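PDB 1Y89: devB protein, which is of unassigned function but, as a member of the glucosamine-6-phosphate isomerase/6-phosphogluconolactonase family, probably acts on a phosphorylated sugar or sugar lactone. Local coordinates for residues K15-D20 with F132-L137; H63-D68 with H121-E126. All blocks are in the same frame, centred on the assembly; numbering follows the deposited sequence.

Contact 1 of 2, residues K15-D20 with F132-L137; sequences KSLADD and FDWILL. With PE5 (3,6,9,12,15,18,21,24-octaoxahexacosan-1-ol), chain F.
Helix 10-25 packs on one face of the large mixed sheet through Leu-17 and Asp-20, which meet Trp-134 and Leu-136 of strand 134-137. The indole of Trp-134 spans the gap between the two backbones: with CG anti to the backbone N (chi1 -164°), the six-membered ring extends from the strand to the helix. Leu-17 meets it at the edge, near the ring plane, with CD2 3.4 Å from Trp-134 CZ2, and the two side chains cross at about a right angle. The carbonyl oxygen of Leu-17 also lies in the indole plane at that edge, 3.6 Å from Trp-134 CH2. Three residues on, Asp-20 approaches obliquely, its CB 3.8 Å from Trp-134 CH2. The axes of 15-20 and 134-137 run nearly antiparallel (159°) and come within 12.3 Å, as expected where a helix covers the parallel strands of a Rossmann-like alpha/beta sheet. Leu-136, two residues along the strand, places CD2 over one face of the Trp-134 ring, toward its rim, and a looser contact joins this methyl to Leu-17 CD2 at 4.4 Å. Leu-44 of helix 39-48 touches both leucines and extends the apolar layer. Polar groups border this layer: Trp-134 NE1 is hydrogen-bonded to Ser-188 OG, while Arg-186 forms a salt bridge with Asp-20 OD2 and a cation-pi contact with the indole. The PE5 molecule lies against the same carboxylate, with its C4 3.7 Å from Asp-20 CG.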
loop_
_atom_site.group_PDB
_atom_site.type_symbol
_atom_site.label_atom_id
_atom_site.label_comp_id
_atom_site.label_asym_id
_atom_site.label_seq_id
_atom_site.Cartn_x
_atom_site.Cartn_y
_atom_site.Cartn_z
ATOM N N LYS A 15 7.458 -7.471 9.483
ATOM C CA LYS A 15 6.720 -8.621 8.946
ATOM C C LYS A 15 6.289 -8.356 7.505
ATOM O O LYS A 15 6.450 -9.211 6.645
ATOM C CB LYS A 15 5.493 -8.902 9.828
ATOM C CG LYS A 15 4.550 -10.052 9.339
ATOM C CD LYS A 15 5.317 -11.379 9.384
ATOM C CE LYS A 15 4.433 -12.664 9.241
ATOM N NZ LYS A 15 3.274 -12.526 8.291
ATOM N N SER A 16 5.729 -7.172 7.243
ATOM C CA SER A 16 5.299 -6.825 5.889
ATOM C C SER A 16 6.499 -6.864 4.935
ATOM O O SER A 16 6.422 -7.433 3.832
ATOM C CB SER A 16 4.656 -5.433 5.883
ATOM O OG SER A 16 4.235 -5.122 4.581
ATOM N N LEU A 17 7.632 -6.315 5.378
ATOM C CA LEU A 17 8.824 -6.305 4.540
ATOM C C LEU A 17 9.367 -7.723 4.263
ATOM O O LEU A 17 9.795 -8.025 3.139
ATOM C CB LEU A 17 9.902 -5.449 5.201
ATOM C CG LEU A 17 9.556 -3.965 5.390
ATOM C CD1 LEU A 17 10.599 -3.283 6.313
ATOM C CD2 LEU A 17 9.466 -3.207 4.028
ATOM N N ALA A 18 9.357 -8.571 5.290
ATOM C CA ALA A 18 9.887 -9.929 5.166
ATOM C C ALA A 18 8.964 -10.735 4.241
ATOM O O ALA A 18 9.430 -11.564 3.439
ATOM C CB ALA A 18 9.943 -10.590 6.553
ATOM N N ASP A 19 7.653 -10.500 4.351
ATOM C CA ASP A 19 6.729 -11.210 3.433
ATOM C C ASP A 19 7.013 -10.825 1.990
ATOM O O ASP A 19 6.982 -11.690 1.106
ATOM C CB ASP A 19 5.267 -10.985 3.781
ATOM C CG ASP A 19 4.870 -11.670 5.098
ATOM O OD1 ASP A 19 5.573 -12.619 5.528
ATOM O OD2 ASP A 19 3.855 -11.263 5.674
ATOM N N ASP A 20 7.316 -9.552 1.755
ATOM C CA ASP A 20 7.641 -9.100 0.393
ATOM C C ASP A 20 8.961 -9.730 -0.064
ATOM O O ASP A 20 9.066 -10.176 -1.200
ATOM C CB ASP A 20 7.754 -7.566 0.351
ATOM C CG ASP A 20 6.410 -6.879 0.248
ATOM O OD1 ASP A 20 5.374 -7.570 0.213
ATOM O OD2 ASP A 20 6.376 -5.637 0.212
ATOM N N PHE A 132 16.942 -0.668 -9.696
ATOM C CA PHE A 132 16.716 -1.543 -8.555
ATOM C C PHE A 132 15.266 -1.971 -8.503
ATOM O O PHE A 132 14.347 -1.188 -8.817
ATOM C CB PHE A 132 17.146 -0.871 -7.238
ATOM C CG PHE A 132 18.630 -1.035 -6.967
ATOM C CD1 PHE A 132 19.567 -0.236 -7.628
ATOM C CD2 PHE A 132 19.076 -2.043 -6.115
ATOM C CE1 PHE A 132 20.938 -0.419 -7.437
ATOM C CE2 PHE A 132 20.447 -2.258 -5.891
ATOM C CZ PHE A 132 21.378 -1.456 -6.525
ATOM N N ASP A 133 15.072 -3.216 -8.111
ATOM C CA ASP A 133 13.715 -3.710 -7.845
ATOM C C ASP A 133 13.161 -3.077 -6.582
ATOM O O ASP A 133 11.957 -2.789 -6.511
ATOM C CB ASP A 133 13.702 -5.237 -7.726
ATOM C CG ASP A 133 14.045 -5.910 -9.032
ATOM O OD1 ASP A 133 13.150 -6.015 -9.902
ATOM O OD2 ASP A 133 15.215 -6.302 -9.204
ATOM N N TRP A 134 14.034 -2.822 -5.609
ATOM C CA TRP A 134 13.577 -2.346 -4.304
ATOM C C TRP A 134 14.723 -1.709 -3.556
ATOM O O TRP A 134 15.813 -2.314 -3.409
ATOM C CB TRP A 134 13.056 -3.526 -3.479
ATOM C CG TRP A 134 12.198 -3.124 -2.270
ATOM C CD1 TRP A 134 11.656 -1.883 -1.999
ATOM C CD2 TRP A 134 11.750 -4.001 -1.232
ATOM N NE1 TRP A 134 10.903 -1.944 -0.839
ATOM C CE2 TRP A 134 10.937 -3.237 -0.356
ATOM C CE3 TRP A 134 11.974 -5.367 -0.947
ATOM C CZ2 TRP A 134 10.313 -3.804 0.790
ATOM C CZ3 TRP A 134 11.356 -5.929 0.185
ATOM C CH2 TRP A 134 10.534 -5.143 1.038
ATOM N N ILE A 135 14.504 -0.494 -3.070
ATOM C CA ILE A 135 15.506 0.171 -2.250
ATOM C C ILE A 135 14.831 0.491 -0.927
ATOM O O ILE A 135 13.796 1.204 -0.899
ATOM C CB ILE A 135 16.052 1.467 -2.936
ATOM C CG1 ILE A 135 16.651 1.130 -4.335
ATOM C CG2 ILE A 135 17.088 2.182 -2.040
ATOM C CD1 ILE A 135 17.257 2.365 -5.069
ATOM N N LEU A 136 15.429 -0.004 0.158
ATOM C CA LEU A 136 14.961 0.307 1.527
ATOM C C LEU A 136 15.788 1.497 2.005
ATOM O O LEU A 136 17.055 1.472 1.911
ATOM C CB LEU A 136 15.248 -0.881 2.478
ATOM C CG LEU A 136 14.564 -2.217 2.095
ATOM C CD1 LEU A 136 14.741 -3.223 3.283
ATOM C CD2 LEU A 136 13.124 -2.001 1.825
ATOM N N LEU A 137 15.107 2.520 2.505
ATOM C CA LEU A 137 15.764 3.779 2.862
ATOM C C LEU A 137 15.419 4.174 4.274
ATOM O O LEU A 137 14.341 3.807 4.782
ATOM C CB LEU A 137 15.340 4.923 1.905
ATOM C CG LEU A 137 15.831 4.695 0.475
ATOM C CD1 LEU A 137 15.125 5.711 -0.454
ATOM C CD2 LEU A 137 17.387 4.878 0.393
HETATM O O1 PE5 F . 5.123 -11.337 -6.827
HETATM C C1 PE5 F . 6.045 -10.244 -6.712
HETATM C C2 PE5 F . 6.587 -10.156 -5.291
HETATM O O2 PE5 F . 6.682 -8.794 -4.874
HETATM C C3 PE5 F . 6.213 -8.537 -3.560
HETATM C C4 PE5 F . 6.163 -7.038 -3.396
HETATM O O3 PE5 F . 4.860 -6.552 -3.693
#

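Contact 2 of 2, residues H63-D68 with H121-E126; sequences HFWWGD and HVIPTE
Trp-65 CG and Ile-123 CG1 both stand anti to the carbonyl carbon, beside the backbone N (chi1 of Ile-123 -52°), and the two side chains then approach from opposite directions. Ile-123 continues extended (chi2 173°), which carries CD1 over one face of the indole. The methyl sits 4.1 Å from the centroid of the Trp-65 five-membered ring and 26° off its normal, a CH-pi contact displaced toward the rim; the nearest pair is Ile-123 CD1 and Trp-65 CE2 at 3.8 Å. Val-122 meets the same indole differently, in its plane and at the edge, where CG2 stands 3.6 Å from Trp-65 CZ2. The two lie at the point where helix 108-122 ends: Val-122 is its last residue, and Ile-123 is the first to leave helical backbone angles. The contact therefore joins this helix end to strand 62-70 of the mixed sheet. Ala-118 and Met-119, earlier on the helix, also touch Trp-65, whose ring stacks with His-100. Inside this largely buried setting the polar atom of the indole is satisfied, since Trp-65 NE1 is hydrogen-bonded to His-32 ND1. No hydrogen bond or salt bridge joins the two segments directly, so attraction between them rests on dispersion and the CH-pi contact, with the bond to His-32 tethering the indole from outside the pair.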
loop_
_atom_site.group_PDB
_atom_site.type_symbol
_atom_site.label_atom_id
_atom_site.label_comp_id
_atom_site.label_asym_id
_atom_site.label_seq_id
_atom_site.Cartn_x
_atom_site.Cartn_y
_atom_site.Cartn_z
ATOM N N HIS A 63 19.651 -10.409 -4.623
ATOM C CA HIS A 63 20.957 -9.773 -4.626
ATOM C C HIS A 63 20.903 -8.562 -3.729
ATOM O O HIS A 63 20.023 -7.712 -3.893
ATOM C CB HIS A 63 21.349 -9.361 -6.067
ATOM C CG HIS A 63 21.642 -10.540 -6.939
ATOM N ND1 HIS A 63 22.923 -10.921 -7.271
ATOM C CD2 HIS A 63 20.818 -11.491 -7.452
ATOM C CE1 HIS A 63 22.874 -12.015 -8.017
ATOM N NE2 HIS A 63 21.607 -12.386 -8.133
ATOM N N PHE A 64 21.805 -8.494 -2.762
ATOM C CA PHE A 64 21.805 -7.375 -1.830
ATOM C C PHE A 64 22.928 -6.424 -2.127
ATOM O O PHE A 64 24.088 -6.843 -2.309
ATOM C CB PHE A 64 21.910 -7.845 -0.362
ATOM C CG PHE A 64 20.674 -8.523 0.124
ATOM C CD1 PHE A 64 19.440 -7.883 0.066
ATOM C CD2 PHE A 64 20.732 -9.798 0.632
ATOM C CE1 PHE A 64 18.265 -8.525 0.528
ATOM C CE2 PHE A 64 19.568 -10.446 1.088
ATOM C CZ PHE A 64 18.335 -9.802 1.030
ATOM N N TRP A 65 22.548 -5.144 -2.152
ATOM C CA TRP A 65 23.478 -4.040 -2.340
ATOM C C TRP A 65 23.174 -3.079 -1.193
ATOM O O TRP A 65 22.217 -3.314 -0.455
ATOM C CB TRP A 65 23.233 -3.336 -3.674
ATOM C CG TRP A 65 23.300 -4.240 -4.876
ATOM C CD1 TRP A 65 22.326 -5.129 -5.294
ATOM C CD2 TRP A 65 24.352 -4.316 -5.828
ATOM N NE1 TRP A 65 22.738 -5.771 -6.447
ATOM C CE2 TRP A 65 23.961 -5.267 -6.811
ATOM C CE3 TRP A 65 25.582 -3.658 -5.970
ATOM C CZ2 TRP A 65 24.764 -5.597 -7.888
ATOM C CZ3 TRP A 65 26.387 -3.985 -7.056
ATOM C CH2 TRP A 65 25.969 -4.954 -8.004
ATOM N N TRP A 66 24.002 -2.048 -1.041
ATOM C CA TRP A 66 23.838 -1.020 -0.016
ATOM C C TRP A 66 23.564 0.345 -0.605
ATOM O O TRP A 66 24.257 0.751 -1.564
ATOM C CB TRP A 66 25.050 -1.004 0.942
ATOM C CG TRP A 66 24.834 -2.072 1.983
ATOM C CD1 TRP A 66 24.317 -1.910 3.244
ATOM C CD2 TRP A 66 25.027 -3.473 1.803
ATOM N NE1 TRP A 66 24.193 -3.128 3.853
ATOM C CE2 TRP A 66 24.608 -4.108 2.986
ATOM C CE3 TRP A 66 25.505 -4.264 0.731
ATOM C CZ2 TRP A 66 24.687 -5.508 3.164
ATOM C CZ3 TRP A 66 25.571 -5.656 0.899
ATOM C CH2 TRP A 66 25.143 -6.262 2.094
ATOM N N GLY A 67 22.551 1.045 -0.062
ATOM C CA GLY A 67 22.321 2.441 -0.501
ATOM C C GLY A 67 23.485 3.331 -0.040
ATOM O O GLY A 67 23.806 4.356 -0.644
ATOM N N ASP A 68 24.105 2.959 1.069
ATOM C CA ASP A 68 25.332 3.629 1.518
ATOM C C ASP A 68 26.080 2.699 2.470
ATOM O O ASP A 68 25.486 1.743 3.024
ATOM C CB ASP A 68 25.039 5.028 2.181
ATOM C CG ASP A 68 24.314 4.938 3.526
ATOM O OD1 ASP A 68 23.327 4.167 3.649
ATOM O OD2 ASP A 68 24.703 5.691 4.457
ATOM N N HIS A 121 27.035 -3.023 -14.394
ATOM C CA HIS A 121 27.363 -4.258 -15.109
ATOM C C HIS A 121 26.246 -5.312 -15.025
ATOM O O HIS A 121 25.881 -5.907 -16.033
ATOM C CB HIS A 121 28.696 -4.871 -14.653
ATOM C CG HIS A 121 29.103 -6.081 -15.444
ATOM N ND1 HIS A 121 29.379 -6.032 -16.794
ATOM C CD2 HIS A 121 29.269 -7.373 -15.076
ATOM C CE1 HIS A 121 29.726 -7.234 -17.222
ATOM N NE2 HIS A 121 29.650 -8.070 -16.203
ATOM N N VAL A 122 25.707 -5.527 -13.840
ATOM C CA VAL A 122 24.851 -6.693 -13.659
ATOM C C VAL A 122 23.376 -6.403 -13.453
ATOM O O VAL A 122 22.548 -7.297 -13.653
ATOM C CB VAL A 122 25.356 -7.662 -12.567
ATOM C CG1 VAL A 122 26.813 -8.071 -12.848
ATOM C CG2 VAL A 122 25.204 -7.086 -11.182
ATOM N N ILE A 123 23.045 -5.167 -13.087
ATOM C CA ILE A 123 21.630 -4.822 -12.884
ATOM C C ILE A 123 21.066 -4.262 -14.188
ATOM O O ILE A 123 21.645 -3.335 -14.765
ATOM C CB ILE A 123 21.433 -3.775 -11.743
ATOM C CG1 ILE A 123 22.131 -4.227 -10.458
ATOM C CG2 ILE A 123 19.925 -3.526 -11.473
ATOM C CD1 ILE A 123 22.137 -3.150 -9.325
ATOM N N PRO A 124 19.919 -4.794 -14.657
ATOM C CA PRO A 124 19.346 -4.232 -15.894
ATOM C C PRO A 124 19.198 -2.727 -15.770
ATOM O O PRO A 124 18.810 -2.213 -14.706
ATOM C CB PRO A 124 17.965 -4.893 -15.970
ATOM C CG PRO A 124 18.151 -6.209 -15.234
ATOM C CD PRO A 124 19.095 -5.881 -14.101
ATOM N N THR A 125 19.516 -2.017 -16.851
ATOM C CA THR A 125 19.533 -0.560 -16.827
ATOM C C THR A 125 18.395 0.037 -17.650
ATOM O O THR A 125 17.776 -0.651 -18.480
ATOM C CB THR A 125 20.859 -0.033 -17.376
ATOM O OG1 THR A 125 21.050 -0.574 -18.695
ATOM C CG2 THR A 125 22.024 -0.479 -16.481
ATOM N N GLU A 126 18.145 1.323 -17.420
ATOM C CA GLU A 126 17.203 2.117 -18.174
ATOM C C GLU A 126 17.883 3.464 -18.350
ATOM O O GLU A 126 18.226 4.125 -17.369
ATOM C CB GLU A 126 15.857 2.262 -17.444
ATOM C CG GLU A 126 14.735 2.756 -18.356
ATOM C CD GLU A 126 13.408 3.051 -17.630
ATOM O OE1 GLU A 126 13.256 2.712 -16.408
ATOM O OE2 GLU A 126 12.512 3.632 -18.315
#

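How the contacts relate
Contact 1 and contact 2 have centres about 14 Å apart and reach the same mixed sheet, in which strand 31-35 separates strand 134-137 from strand 62-70. Along the chain the order is 15-20, 63-68, 121-126 and 132-137, so contact 2 forms entirely within the sequence spanned by contact 1. The short antiparallel hairpin of 125-126 and 129-130 leads from segment 121-126 to 132-137. Phe-132 links the sites: its CZ lies 3.4 Å from Ile-123 CD1, and its ring meets Trp-65 edge-to-face. Helix 10-25 and the end of helix 108-122 therefore pack on opposite faces of the sheet, with segment 132-137 supplying Trp-134 and Leu-136 to one and Phe-132 to the other.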